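Putative oxidoreductase (Salmonella enterica subsp. enterica serovar Typhimurium, PDB 3NX4) binds NADP and probably acts as an NADPH-dependent acryloyl-CoA reductase of the medium-chain dehydrogenase/reductase superfamily. Local coordinates at residues N40-L45 against G51-H56; E82-G87 against E277-L282; E92-G97 against G106-A111; T296-T299 against K305-D308. One frame throughout, in Å; residues are numbered along the deposited sequence.

Contact 1 of 4, residues N40-L45 against G51-H56; sequences NYKDAL and GKIIRH. With NAP (NADP nicotinamide-adenine-dinucleotide phosphate), chain C.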
loop_
_atom_site.group_PDB
_atom_site.type_symbol
_atom_site.label_atom_id
_atom_site.label_comp_id
_atom_site.label_asym_id
_atom_site.label_seq_id
_atom_site.Cartn_x
_atom_site.Cartn_y
_atom_site.Cartn_z
ATOM N N ASN A 40 -11.525 -16.608 16.759
ATOM C CA ASN A 40 -10.490 -15.860 16.063
ATOM C C ASN A 40 -9.634 -15.118 17.072
ATOM O O ASN A 40 -9.985 -15.022 18.244
ATOM C CB ASN A 40 -11.126 -14.845 15.107
ATOM C CG ASN A 40 -11.958 -15.506 14.034
ATOM O OD1 ASN A 40 -11.436 -15.867 12.976
ATOM N ND2 ASN A 40 -13.262 -15.679 14.298
ATOM N N TYR A 41 -8.513 -14.580 16.610
ATOM C CA TYR A 41 -7.662 -13.777 17.472
ATOM C C TYR A 41 -8.487 -12.678 18.139
ATOM O O TYR A 41 -8.350 -12.424 19.336
ATOM C CB TYR A 41 -6.498 -13.177 16.670
ATOM C CG TYR A 41 -5.440 -12.522 17.525
ATOM C CD1 TYR A 41 -5.402 -11.139 17.684
ATOM C CD2 TYR A 41 -4.488 -13.287 18.193
ATOM C CE1 TYR A 41 -4.439 -10.538 18.471
ATOM C CE2 TYR A 41 -3.519 -12.691 18.984
ATOM C CZ TYR A 41 -3.502 -11.318 19.123
ATOM O OH TYR A 41 -2.542 -10.725 19.912
ATOM N N LYS A 42 -9.359 -12.033 17.369
ATOM C CA LYS A 42 -10.158 -10.951 17.929
ATOM C C LYS A 42 -11.105 -11.463 19.023
ATOM O O LYS A 42 -11.295 -10.799 20.039
ATOM C CB LYS A 42 -10.927 -10.190 16.840
ATOM C CG LYS A 42 -11.353 -8.794 17.292
ATOM C CD LYS A 42 -12.464 -8.201 16.441
ATOM C CE LYS A 42 -12.024 -7.972 15.020
ATOM N NZ LYS A 42 -13.051 -7.200 14.256
ATOM N N ASP A 43 -11.691 -12.642 18.814
ATOM C CA ASP A 43 -12.540 -13.263 19.831
ATOM C C ASP A 43 -11.726 -13.560 21.097
ATOM O O ASP A 43 -12.222 -13.413 22.213
ATOM C CB ASP A 43 -13.151 -14.575 19.325
ATOM C CG ASP A 43 -14.062 -14.390 18.136
ATOM O OD1 ASP A 43 -14.935 -13.494 18.178
ATOM O OD2 ASP A 43 -13.911 -15.158 17.156
ATOM N N ALA A 44 -10.483 -14.005 20.918
ATOM C CA ALA A 44 -9.623 -14.328 22.056
ATOM C C ALA A 44 -9.284 -13.069 22.858
ATOM O O ALA A 44 -9.279 -13.092 24.087
ATOM C CB ALA A 44 -8.348 -15.059 21.597
ATOM N N LEU A 45 -9.007 -11.971 22.160
ATOM C CA LEU A 45 -8.812 -10.676 22.814
ATOM C C LEU A 45 -10.045 -10.266 23.621
ATOM O O LEU A 45 -9.935 -9.851 24.775
ATOM C CB LEU A 45 -8.505 -9.594 21.782
ATOM C CG LEU A 45 -7.117 -9.615 21.149
ATOM C CD1 LEU A 45 -7.037 -8.607 20.017
ATOM C CD2 LEU A 45 -6.058 -9.343 22.211
ATOM N N GLY A 51 -7.048 -5.897 24.669
ATOM C CA GLY A 51 -7.229 -5.291 23.364
ATOM C C GLY A 51 -8.365 -4.298 23.210
ATOM O O GLY A 51 -8.586 -3.781 22.113
ATOM N N LYS A 52 -9.094 -4.031 24.290
ATOM C CA LYS A 52 -10.152 -3.023 24.253
ATOM C C LYS A 52 -11.167 -3.316 23.143
ATOM O O LYS A 52 -11.805 -2.409 22.609
ATOM C CB LYS A 52 -9.534 -1.630 24.070
ATOM C CG LYS A 52 -10.505 -0.462 24.205
ATOM C CD LYS A 52 -9.808 0.868 23.931
ATOM C CE LYS A 52 -9.205 0.905 22.530
ATOM N NZ LYS A 52 -8.434 2.156 22.281
ATOM N N ILE A 53 -11.313 -4.590 22.796
ATOM C CA ILE A 53 -12.248 -4.999 21.754
ATOM C C ILE A 53 -13.698 -4.722 22.150
ATOM O O ILE A 53 -14.487 -4.219 21.348
ATOM C CB ILE A 53 -12.110 -6.498 21.436
ATOM C CG1 ILE A 53 -10.684 -6.825 20.989
ATOM C CG2 ILE A 53 -13.118 -6.908 20.372
ATOM C CD1 ILE A 53 -10.332 -6.267 19.626
ATOM N N ILE A 54 -14.039 -5.034 23.392
ATOM C CA ILE A 54 -15.399 -4.844 23.864
ATOM C C ILE A 54 -15.527 -3.628 24.769
ATOM O O ILE A 54 -14.878 -3.551 25.806
ATOM C CB ILE A 54 -15.865 -6.063 24.663
ATOM C CG1 ILE A 54 -15.561 -7.349 23.900
ATOM C CG2 ILE A 54 -17.341 -5.970 24.943
ATOM C CD1 ILE A 54 -16.357 -7.507 22.658
ATOM N N ARG A 55 -16.370 -2.680 24.373
ATOM C CA ARG A 55 -16.626 -1.503 25.196
ATOM C C ARG A 55 -18.006 -1.552 25.853
ATOM O O ARG A 55 -18.323 -0.729 26.701
ATOM C CB ARG A 55 -16.454 -0.219 24.387
ATOM C CG ARG A 55 -15.017 0.228 24.274
ATOM C CD ARG A 55 -14.895 1.495 23.452
ATOM N NE ARG A 55 -15.711 2.586 23.978
ATOM C CZ ARG A 55 -15.344 3.378 24.978
ATOM N NH1 ARG A 55 -14.170 3.199 25.571
ATOM N NH2 ARG A 55 -16.152 4.347 25.386
ATOM N N HIS A 56 -18.813 -2.529 25.464
ATOM C CA HIS A 56 -20.150 -2.691 26.012
ATOM C C HIS A 56 -20.295 -4.033 26.721
ATOM O O HIS A 56 -19.957 -5.061 26.166
ATOM C CB HIS A 56 -21.188 -2.614 24.890
ATOM C CG HIS A 56 -21.433 -1.229 24.380
ATOM N ND1 HIS A 56 -21.988 -0.237 25.160
ATOM C CD2 HIS A 56 -21.228 -0.677 23.161
ATOM C CE1 HIS A 56 -22.098 0.871 24.450
ATOM N NE2 HIS A 56 -21.642 0.632 23.233
HETATM P PA NAP C . -3.631 -16.473 15.232
HETATM O O1A NAP C . -4.276 -17.745 14.866
HETATM O O2A NAP C . -3.350 -16.235 16.656
HETATM O O5B NAP C . -2.315 -16.253 14.353
HETATM C C5B NAP C . -1.392 -15.276 14.746
HETATM C C4B NAP C . -0.024 -15.889 14.486
HETATM O O4B NAP C . 0.952 -14.898 14.650
HETATM C C3B NAP C . 0.315 -17.006 15.477
HETATM O O3B NAP C . -0.063 -18.267 14.959
HETATM C C2B NAP C . 1.823 -16.905 15.595
HETATM O O2B NAP C . 2.374 -17.685 14.560
HETATM C C1B NAP C . 2.107 -15.448 15.270
HETATM N N9A NAP C . 2.374 -14.657 16.480
HETATM C C8A NAP C . 1.661 -14.657 17.653
HETATM N N7A NAP C . 2.235 -13.759 18.491
HETATM C C5A NAP C . 3.282 -13.184 17.865
HETATM C C6A NAP C . 4.203 -12.221 18.256
HETATM N N6A NAP C . 4.151 -11.673 19.464
HETATM N N1A NAP C . 5.178 -11.829 17.373
HETATM C C2A NAP C . 5.247 -12.391 16.116
HETATM N N3A NAP C . 4.337 -13.353 15.732
HETATM C C4A NAP C . 3.375 -13.741 16.597
HETATM O O3 NAP C . -4.559 -15.244 14.740
HETATM P PN NAP C . -5.529 -15.142 13.469
HETATM O O1N NAP C . -6.933 -15.391 13.871
HETATM O O2N NAP C . -4.922 -15.970 12.402
HETATM O O5D NAP C . -5.330 -13.577 13.144
HETATM C C5D NAP C . -4.051 -13.125 12.767
HETATM C C4D NAP C . -3.994 -11.610 12.874
HETATM O O4D NAP C . -4.878 -11.069 11.921
HETATM C C3D NAP C . -4.473 -11.120 14.230
HETATM O O3D NAP C . -3.716 -9.989 14.603
HETATM C C2D NAP C . -5.908 -10.713 13.989
HETATM O O2D NAP C . -6.301 -9.670 14.848
HETATM C C1D NAP C . -5.820 -10.231 12.555
HETATM N N1N NAP C . -7.088 -10.295 11.818
HETATM C C2N NAP C . -7.609 -9.126 11.342
HETATM C C3N NAP C . -8.795 -9.110 10.614
HETATM C C7N NAP C . -9.021 -7.933 9.705
HETATM O O7N NAP C . -10.324 -7.470 9.463
HETATM N N7N NAP C . -7.963 -7.354 9.149
HETATM C C4N NAP C . -9.454 -10.315 10.371
HETATM C C5N NAP C . -8.908 -11.510 10.861
HETATM C C6N NAP C . -7.712 -11.485 11.577
HETATM P P2B NAP C . 3.766 -18.488 14.779
HETATM O O1X NAP C . 3.883 -19.474 13.649
HETATM O O2X NAP C . 4.922 -17.518 14.735
HETATM O O3X NAP C . 3.696 -19.186 16.111
#
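Ile53 reaches from the loop 51-56 to helix 41-48 and lies against two residues about one helical turn apart, Lys42 and Leu45. Its side chain and that of Leu45 meet at about a right angle, with Leu45 CB 3.6 Å from Ile53 CG1. The delta methyl lies between the two: Ile53 CD1 is 3.6 Å from Lys42 CG and 4.1 Å from Leu45 CD1. Ile53 CG2 adds a looser approach to Lys42 CG and CD, the two side chains crossing at a slant. The side chain of Lys42 meets Ile53 through its aliphatic part: its CG stands anti to the backbone N (chi1 -159°), and a bend at chi3 carries NZ on to a salt bridge with Glu92. At the start of the helix, Asp43 OD2 accepts two bonds, from Asn40 N at 2.8 Å and from Asn40 ND2 at 3.0 Å. This pair probably steadies the helix start, where Tyr41 N donates to O1N of NADP over 3.3 Å (158° at the hydrogen). The Tyr41 ring meets the ribose obliquely, its CD1 3.3 Å from O2D of NADP. Helix 303-311 packs on helix 41-48 through Ile310 and Ile311, and the loop 51-56 leads on toward strand 64-72.

Contact 2 of 4, residues E82-G87 against E277-L282; sequences EVLLTG and EAWARL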
loop_
_atom_site.group_PDB
_atom_site.type_symbol
_atom_site.label_atom_id
_atom_site.label_comp_id
_atom_site.label_asym_id
_atom_site.label_seq_id
_atom_site.Cartn_x
_atom_site.Cartn_y
_atom_site.Cartn_z
ATOM N N GLU A 82 -30.127 -22.249 5.453
ATOM C CA GLU A 82 -28.766 -22.274 5.993
ATOM C C GLU A 82 -28.026 -20.965 5.700
ATOM O O GLU A 82 -27.981 -20.516 4.550
ATOM C CB GLU A 82 -27.967 -23.450 5.410
ATOM C CG GLU A 82 -28.525 -24.840 5.742
ATOM C CD GLU A 82 -28.374 -25.208 7.210
ATOM O OE1 GLU A 82 -27.253 -25.082 7.755
ATOM O OE2 GLU A 82 -29.380 -25.628 7.820
ATOM N N VAL A 83 -27.436 -20.364 6.734
ATOM C CA VAL A 83 -26.729 -19.087 6.587
ATOM C C VAL A 83 -25.431 -19.040 7.387
ATOM O O VAL A 83 -25.201 -19.854 8.285
ATOM C CB VAL A 83 -27.597 -17.901 7.063
ATOM C CG1 VAL A 83 -28.859 -17.783 6.212
ATOM C CG2 VAL A 83 -27.944 -18.070 8.544
ATOM N N LEU A 84 -24.574 -18.078 7.057
ATOM C CA LEU A 84 -23.379 -17.849 7.852
ATOM C C LEU A 84 -23.220 -16.358 8.085
ATOM O O LEU A 84 -23.828 -15.548 7.398
ATOM C CB LEU A 84 -22.135 -18.437 7.165
ATOM C CG LEU A 84 -21.644 -17.827 5.846
ATOM C CD1 LEU A 84 -20.931 -16.494 6.082
ATOM C CD2 LEU A 84 -20.685 -18.809 5.165
ATOM N N LEU A 85 -22.413 -15.996 9.069
ATOM C CA LEU A 85 -22.109 -14.595 9.300
ATOM C C LEU A 85 -20.683 -14.461 9.810
ATOM O O LEU A 85 -20.246 -15.224 10.670
ATOM C CB LEU A 85 -23.091 -13.974 10.301
ATOM C CG LEU A 85 -22.872 -12.518 10.737
ATOM C CD1 LEU A 85 -24.208 -11.847 11.132
ATOM C CD2 LEU A 85 -21.863 -12.419 11.875
ATOM N N THR A 86 -19.965 -13.492 9.260
ATOM C CA THR A 86 -18.706 -13.047 9.839
ATOM C C THR A 86 -18.708 -11.520 9.858
ATOM O O THR A 86 -19.183 -10.876 8.910
ATOM C CB THR A 86 -17.462 -13.561 9.045
ATOM O OG1 THR A 86 -17.431 -12.967 7.739
ATOM C CG2 THR A 86 -17.495 -15.081 8.899
ATOM N N GLY A 87 -18.207 -10.937 10.942
ATOM C CA GLY A 87 -17.911 -9.509 10.951
ATOM C C GLY A 87 -19.089 -8.599 11.227
ATOM O O GLY A 87 -19.962 -8.926 12.034
ATOM N N GLU A 277 -17.954 -12.883 -3.396
ATOM C CA GLU A 277 -16.897 -13.419 -4.243
ATOM C C GLU A 277 -15.900 -14.240 -3.415
ATOM O O GLU A 277 -15.467 -15.316 -3.817
ATOM C CB GLU A 277 -16.181 -12.269 -4.945
ATOM C CG GLU A 277 -15.153 -12.678 -5.981
ATOM C CD GLU A 277 -14.506 -11.474 -6.656
ATOM O OE1 GLU A 277 -14.855 -10.324 -6.303
ATOM O OE2 GLU A 277 -13.649 -11.676 -7.542
ATOM N N ALA A 278 -15.531 -13.717 -2.251
ATOM C CA ALA A 278 -14.543 -14.399 -1.421
ATOM C C ALA A 278 -15.065 -15.789 -1.032
ATOM O O ALA A 278 -14.350 -16.786 -1.150
ATOM C CB ALA A 278 -14.210 -13.572 -0.189
ATOM N N TRP A 279 -16.317 -15.860 -0.583
ATOM C CA TRP A 279 -16.888 -17.151 -0.183
ATOM C C TRP A 279 -16.913 -18.132 -1.353
ATOM O O TRP A 279 -16.514 -19.279 -1.220
ATOM C CB TRP A 279 -18.283 -16.988 0.454
ATOM C CG TRP A 279 -18.188 -16.489 1.859
ATOM C CD1 TRP A 279 -18.516 -15.240 2.309
ATOM C CD2 TRP A 279 -17.669 -17.204 2.994
ATOM N NE1 TRP A 279 -18.259 -15.143 3.657
ATOM C CE2 TRP A 279 -17.731 -16.331 4.100
ATOM C CE3 TRP A 279 -17.175 -18.503 3.184
ATOM C CZ2 TRP A 279 -17.323 -16.712 5.378
ATOM C CZ3 TRP A 279 -16.762 -18.886 4.467
ATOM C CH2 TRP A 279 -16.838 -17.990 5.543
ATOM N N ALA A 280 -17.363 -17.664 -2.510
ATOM C CA ALA A 280 -17.342 -18.501 -3.701
ATOM C C ALA A 280 -15.922 -19.007 -4.015
ATOM O O ALA A 280 -15.746 -20.163 -4.387
ATOM C CB ALA A 280 -17.921 -17.740 -4.886
ATOM N N ARG A 281 -14.915 -18.148 -3.864
ATOM C CA ARG A 281 -13.525 -18.549 -4.148
ATOM C C ARG A 281 -13.018 -19.580 -3.134
ATOM O O ARG A 281 -12.325 -20.534 -3.494
ATOM C CB ARG A 281 -12.578 -17.334 -4.173
ATOM C CG ARG A 281 -12.686 -16.442 -5.441
ATOM C CD ARG A 281 -12.020 -17.072 -6.660
ATOM N NE ARG A 281 -10.631 -17.482 -6.410
ATOM C CZ ARG A 281 -9.569 -16.690 -6.555
ATOM N NH1 ARG A 281 -9.729 -15.438 -6.957
ATOM N NH2 ARG A 281 -8.341 -17.154 -6.306
ATOM N N LEU A 282 -13.356 -19.376 -1.867
ATOM C CA LEU A 282 -12.999 -20.330 -0.822
ATOM C C LEU A 282 -13.535 -21.731 -1.128
ATOM O O LEU A 282 -12.811 -22.719 -1.031
ATOM C CB LEU A 282 -13.512 -19.847 0.539
ATOM C CG LEU A 282 -12.674 -18.723 1.169
ATOM C CD1 LEU A 282 -13.500 -18.007 2.220
ATOM C CD2 LEU A 282 -11.369 -19.275 1.772
HETATM O O HOH W 1 -19.098 -13.138 5.556
#
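The indole of Trp279 is filled on both faces: Leu84 CD2 lies over one, and Leu282 CD1, from the next turn of the same helix, over the other. At its edge, near the ring plane, are Thr86 CG2 and a water. The contact joins strand 82-86, within the GroES-like part of this medium-chain dehydrogenase/reductase fold, to helix 272-285, some 190 residues later in the chain. Leu84 CD2 makes a CH-pi contact, 3.8 Å from the centroid of the Trp279 six-membered ring and only 2° off its normal. The other methyl lies toward the nitrogen side, Leu84 CD1 being 3.7 Å from Trp279 CZ2, with CE2 and NE1 close behind. Leu84 CG stands between its backbone N and carbonyl carbon (chi1 67°), a setting that turns both methyls to the ring. The ring of Phe129, on helix 118-140, is also stacked with that of Trp279, which makes the tryptophan a meeting point of strand and two helices. The buried polar edge is satisfied by the water, which accepts from Trp279 NE1 at 2.9 Å and is hydrogen-bonded to Thr86 OG1 at 2.8 Å.

Contact 3 of 4, residues E92-G97 against G106-A111; sequences ENHWGG and GDWLVA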
loop_
_atom_site.group_PDB
_atom_site.type_symbol
_atom_site.label_atom_id
_atom_site.label_comp_id
_atom_site.label_asym_id
_atom_site.label_seq_id
_atom_site.Cartn_x
_atom_site.Cartn_y
_atom_site.Cartn_z
ATOM N N GLU A 92 -18.628 -7.678 18.662
ATOM C CA GLU A 92 -17.900 -6.504 19.149
ATOM C C GLU A 92 -18.817 -5.441 19.753
ATOM O O GLU A 92 -18.557 -4.918 20.831
ATOM C CB GLU A 92 -17.120 -5.830 18.025
ATOM C CG GLU A 92 -16.067 -6.692 17.375
ATOM C CD GLU A 92 -15.386 -5.980 16.228
ATOM O OE1 GLU A 92 -15.688 -6.307 15.066
ATOM O OE2 GLU A 92 -14.567 -5.080 16.488
ATOM N N ASN A 93 -19.907 -5.151 19.049
ATOM C CA ASN A 93 -20.916 -4.210 19.508
ATOM C C ASN A 93 -22.316 -4.808 19.434
ATOM O O ASN A 93 -23.293 -4.169 19.800
ATOM C CB ASN A 93 -20.845 -2.882 18.751
ATOM C CG ASN A 93 -20.899 -3.058 17.252
ATOM O OD1 ASN A 93 -21.700 -3.830 16.733
ATOM N ND2 ASN A 93 -20.049 -2.331 16.545
ATOM N N HIS A 94 -22.408 -6.034 18.939
ATOM C CA HIS A 94 -23.684 -6.720 18.823
ATOM C C HIS A 94 -23.552 -8.153 19.327
ATOM O O HIS A 94 -22.619 -8.850 18.946
ATOM C CB HIS A 94 -24.132 -6.703 17.363
ATOM C CG HIS A 94 -25.512 -7.231 17.138
ATOM N ND1 HIS A 94 -26.617 -6.413 17.060
ATOM C CD2 HIS A 94 -25.965 -8.493 16.954
ATOM C CE1 HIS A 94 -27.692 -7.149 16.845
ATOM N NE2 HIS A 94 -27.323 -8.414 16.777
ATOM N N TRP A 95 -24.482 -8.607 20.161
ATOM C CA TRP A 95 -24.420 -9.978 20.658
ATOM C C TRP A 95 -24.178 -10.958 19.518
ATOM O O TRP A 95 -24.854 -10.910 18.487
ATOM C CB TRP A 95 -25.684 -10.340 21.435
ATOM C CG TRP A 95 -25.688 -9.790 22.833
ATOM C CD1 TRP A 95 -24.870 -8.818 23.338
ATOM C CD2 TRP A 95 -26.540 -10.197 23.911
ATOM N NE1 TRP A 95 -25.168 -8.590 24.661
ATOM C CE2 TRP A 95 -26.188 -9.426 25.036
ATOM C CE3 TRP A 95 -27.570 -11.134 24.031
ATOM C CZ2 TRP A 95 -26.828 -9.565 26.265
ATOM C CZ3 TRP A 95 -28.201 -11.271 25.251
ATOM C CH2 TRP A 95 -27.827 -10.493 26.352
ATOM N N GLY A 96 -23.212 -11.850 19.718
ATOM C CA GLY A 96 -22.655 -12.619 18.625
ATOM C C GLY A 96 -22.865 -14.119 18.601
ATOM O O GLY A 96 -23.869 -14.646 19.085
ATOM N N GLY A 97 -21.879 -14.809 18.036
ATOM C CA GLY A 97 -22.066 -16.166 17.568
ATOM C C GLY A 97 -21.794 -17.267 18.563
ATOM O O GLY A 97 -22.133 -18.426 18.310
ATOM N N GLY A 106 -30.600 -8.733 8.340
ATOM C CA GLY A 106 -30.412 -9.480 7.111
ATOM C C GLY A 106 -29.176 -9.071 6.323
ATOM O O GLY A 106 -28.542 -9.913 5.690
ATOM N N ASP A 107 -28.833 -7.783 6.352
ATOM C CA ASP A 107 -27.672 -7.277 5.618
ATOM C C ASP A 107 -26.344 -7.950 6.016
ATOM O O ASP A 107 -25.390 -7.945 5.242
ATOM C CB ASP A 107 -27.507 -5.776 5.830
ATOM C CG ASP A 107 -28.451 -4.943 4.987
ATOM O OD1 ASP A 107 -29.104 -5.479 4.059
ATOM O OD2 ASP A 107 -28.508 -3.727 5.258
ATOM N N TRP A 108 -26.274 -8.497 7.225
ATOM C CA TRP A 108 -25.014 -9.038 7.742
ATOM C C TRP A 108 -24.837 -10.523 7.442
ATOM O O TRP A 108 -23.780 -11.098 7.695
ATOM C CB TRP A 108 -24.942 -8.843 9.253
ATOM C CG TRP A 108 -25.014 -7.422 9.692
ATOM C CD1 TRP A 108 -24.836 -6.303 8.919
ATOM C CD2 TRP A 108 -25.308 -6.957 11.010
ATOM N NE1 TRP A 108 -24.990 -5.172 9.687
ATOM C CE2 TRP A 108 -25.279 -5.547 10.973
ATOM C CE3 TRP A 108 -25.596 -7.599 12.224
ATOM C CZ2 TRP A 108 -25.522 -4.769 12.100
ATOM C CZ3 TRP A 108 -25.834 -6.826 13.341
ATOM C CH2 TRP A 108 -25.802 -5.424 13.271
ATOM N N LEU A 109 -25.880 -11.140 6.907
ATOM C CA LEU A 109 -25.879 -12.574 6.680
ATOM C C LEU A 109 -25.404 -12.903 5.279
ATOM O O LEU A 109 -25.493 -12.078 4.370
ATOM C CB LEU A 109 -27.289 -13.133 6.890
ATOM C CG LEU A 109 -27.776 -13.207 8.341
ATOM C CD1 LEU A 109 -29.266 -13.499 8.403
ATOM C CD2 LEU A 109 -26.992 -14.275 9.117
ATOM N N VAL A 110 -24.888 -14.114 5.122
ATOM C CA VAL A 110 -24.554 -14.651 3.819
ATOM C C VAL A 110 -25.254 -15.998 3.677
ATOM O O VAL A 110 -25.124 -16.853 4.553
ATOM C CB VAL A 110 -23.033 -14.856 3.704
ATOM C CG1 VAL A 110 -22.678 -15.538 2.404
ATOM C CG2 VAL A 110 -22.316 -13.522 3.834
ATOM N N ALA A 111 -26.006 -16.196 2.598
ATOM C CA ALA A 111 -26.610 -17.514 2.361
ATOM C C ALA A 111 -25.490 -18.554 2.271
ATOM O O ALA A 111 -24.469 -18.314 1.628
ATOM C CB ALA A 111 -27.440 -17.508 1.092
#
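His94 turns one face of its imidazole to the edge of Trp108, a T-shaped pair with planes at 85° and centroids, of the imidazole and the indole six-membered ring, 5.1 Å apart. Trp108 CZ3 stands above the middle of the imidazole; the nearest pair is His94 ND1 to Trp108 CZ3 at 3.8 Å. CH2 is the second indole atom involved, with Trp108 CH2 at 4.0 Å from His94 ND1. A corner of the benzo ring therefore does the touching, and contact is confined to these two side chains. His94 extends toward the indole with CG anti to its backbone N (chi1 -173°). Within the GroES-like part of the fold, the pair connects the loop leading into strand 101-104 with the short 3-10 turn 106-108 that follows that strand. His94 NE2 is hydrogen-bonded to Arg103 O, which probably limits rotation of the imidazole. Trp108 has further neighbours: Trp88 stacks with it, and Leu85 of strand 82-86 touches it.

Contact 4 of 4, residues T296-T299 against K305-D308; sequences TEIT and KFAD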
loop_
_atom_site.group_PDB
_atom_site.type_symbol
_atom_site.label_atom_id
_atom_site.label_comp_id
_atom_site.label_asym_id
_atom_site.label_seq_id
_atom_site.Cartn_x
_atom_site.Cartn_y
_atom_site.Cartn_z
ATOM N N THR A 296 -9.478 -27.687 15.015
ATOM C CA THR A 296 -9.657 -28.352 16.293
ATOM C C THR A 296 -11.049 -28.010 16.802
ATOM O O THR A 296 -11.374 -26.834 16.989
ATOM C CB THR A 296 -8.612 -27.909 17.322
ATOM O OG1 THR A 296 -7.311 -28.211 16.823
ATOM C CG2 THR A 296 -8.819 -28.639 18.640
ATOM N N GLU A 297 -11.876 -29.034 17.009
ATOM C CA GLU A 297 -13.259 -28.817 17.428
ATOM C C GLU A 297 -13.394 -28.832 18.944
ATOM O O GLU A 297 -12.962 -29.770 19.597
ATOM C CB GLU A 297 -14.185 -29.878 16.826
ATOM C CG GLU A 297 -15.647 -29.707 17.228
ATOM C CD GLU A 297 -16.535 -30.787 16.648
ATOM O OE1 GLU A 297 -16.414 -31.075 15.434
ATOM O OE2 GLU A 297 -17.352 -31.348 17.403
ATOM N N ILE A 298 -13.993 -27.788 19.503
ATOM C CA ILE A 298 -14.189 -27.709 20.945
ATOM C C ILE A 298 -15.650 -27.415 21.223
ATOM O O ILE A 298 -16.423 -27.154 20.301
ATOM C CB ILE A 298 -13.342 -26.590 21.567
ATOM C CG1 ILE A 298 -13.853 -25.215 21.110
ATOM C CG2 ILE A 298 -11.878 -26.765 21.181
ATOM C CD1 ILE A 298 -13.167 -24.057 21.806
ATOM N N THR A 299 -16.032 -27.459 22.492
ATOM C CA THR A 299 -17.385 -27.088 22.874
ATOM C C THR A 299 -17.383 -25.666 23.407
ATOM O O THR A 299 -16.328 -25.085 23.643
ATOM C CB THR A 299 -17.941 -28.011 23.957
ATOM O OG1 THR A 299 -17.184 -27.820 25.158
ATOM C CG2 THR A 299 -17.829 -29.463 23.513
ATOM N N LYS A 305 -10.820 -21.289 27.875
ATOM C CA LYS A 305 -9.520 -21.950 27.934
ATOM C C LYS A 305 -8.787 -21.799 26.612
ATOM O O LYS A 305 -7.580 -21.544 26.582
ATOM C CB LYS A 305 -9.687 -23.435 28.267
ATOM C CG LYS A 305 -8.403 -24.241 28.164
ATOM C CD LYS A 305 -8.593 -25.667 28.669
ATOM C CE LYS A 305 -9.668 -26.399 27.880
ATOM N NZ LYS A 305 -9.830 -27.811 28.334
ATOM N N PHE A 306 -9.515 -21.947 25.510
ATOM C CA PHE A 306 -8.880 -21.846 24.203
ATOM C C PHE A 306 -8.510 -20.413 23.840
ATOM O O PHE A 306 -7.507 -20.187 23.160
ATOM C CB PHE A 306 -9.709 -22.545 23.119
ATOM C CG PHE A 306 -9.401 -24.008 22.996
ATOM C CD1 PHE A 306 -8.628 -24.485 21.942
ATOM C CD2 PHE A 306 -9.836 -24.903 23.964
ATOM C CE1 PHE A 306 -8.313 -25.846 21.849
ATOM C CE2 PHE A 306 -9.525 -26.266 23.884
ATOM C CZ PHE A 306 -8.764 -26.738 22.826
ATOM N N ALA A 307 -9.296 -19.446 24.309
ATOM C CA ALA A 307 -8.953 -18.037 24.113
ATOM C C ALA A 307 -7.607 -17.721 24.770
ATOM O O ALA A 307 -6.792 -16.987 24.210
ATOM C CB ALA A 307 -10.043 -17.130 24.659
ATOM N N ASP A 308 -7.372 -18.287 25.952
ATOM C CA ASP A 308 -6.086 -18.113 26.621
ATOM C C ASP A 308 -4.961 -18.692 25.781
ATOM O O ASP A 308 -3.946 -18.036 25.553
ATOM C CB ASP A 308 -6.094 -18.757 28.002
ATOM C CG ASP A 308 -6.818 -17.914 29.026
ATOM O OD1 ASP A 308 -6.914 -16.686 28.818
ATOM O OD2 ASP A 308 -7.284 -18.475 30.042
#
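Ile298 and Phe306 meet through CH-pi and apolar packing. In the CH-pi part, Ile298 CG2 sits over the middle of the phenyl face, 3.6 Å from the centroid of the Phe306 ring and 14° off its normal. Apolar packing adds Ile298 CG2 at 3.5 Å from Phe306 CZ and, from the longer branch, Ile298 CD1 at 3.9 Å from Phe306 CG. Thus one branch of the isoleucine lies over the ring centre and the other near its root, as the side chains slide past each other in opposite directions. Behind this lies the chi1 of Ile298 (68°), which sets CG1 between backbone N and carbonyl carbon and CG2 beside the N. Thr296, two residues earlier on the strand, adds a looser oblique touch, its CG2 4.3 Å from Phe306 CE1. These contacts fasten helix 303-311 onto strand 295-299 in a beta-alpha-beta unit completed by strand 318-322, which runs parallel to 295-299. Leu39 of strand 30-39 touches both Ile298 and Phe306.

In the fold
Along the chain contact 1 comes first; contact 3 then falls between the two halves of contact 2, and contact 4 follows last. Contacts 2 and 3 are the nearest pair, with centres 12 Å apart, and share a sheet in which strands 82-86 and 110-111 are antiparallel neighbours. Contact 4 reaches that sheet through strand 295-299, its centre 22 Å from those of contacts 2 and 3. Contact 1, about 16 Å centre to centre from contacts 3 and 4, touches both, through Ile54 on Glu92 and Ala44 on Ala307. Contact 2 joins a late helix to the early GroES-like part, while contact 4 lies wholly in the late chain and meets that part through the shared sheet and NADP-binding helix 41-48.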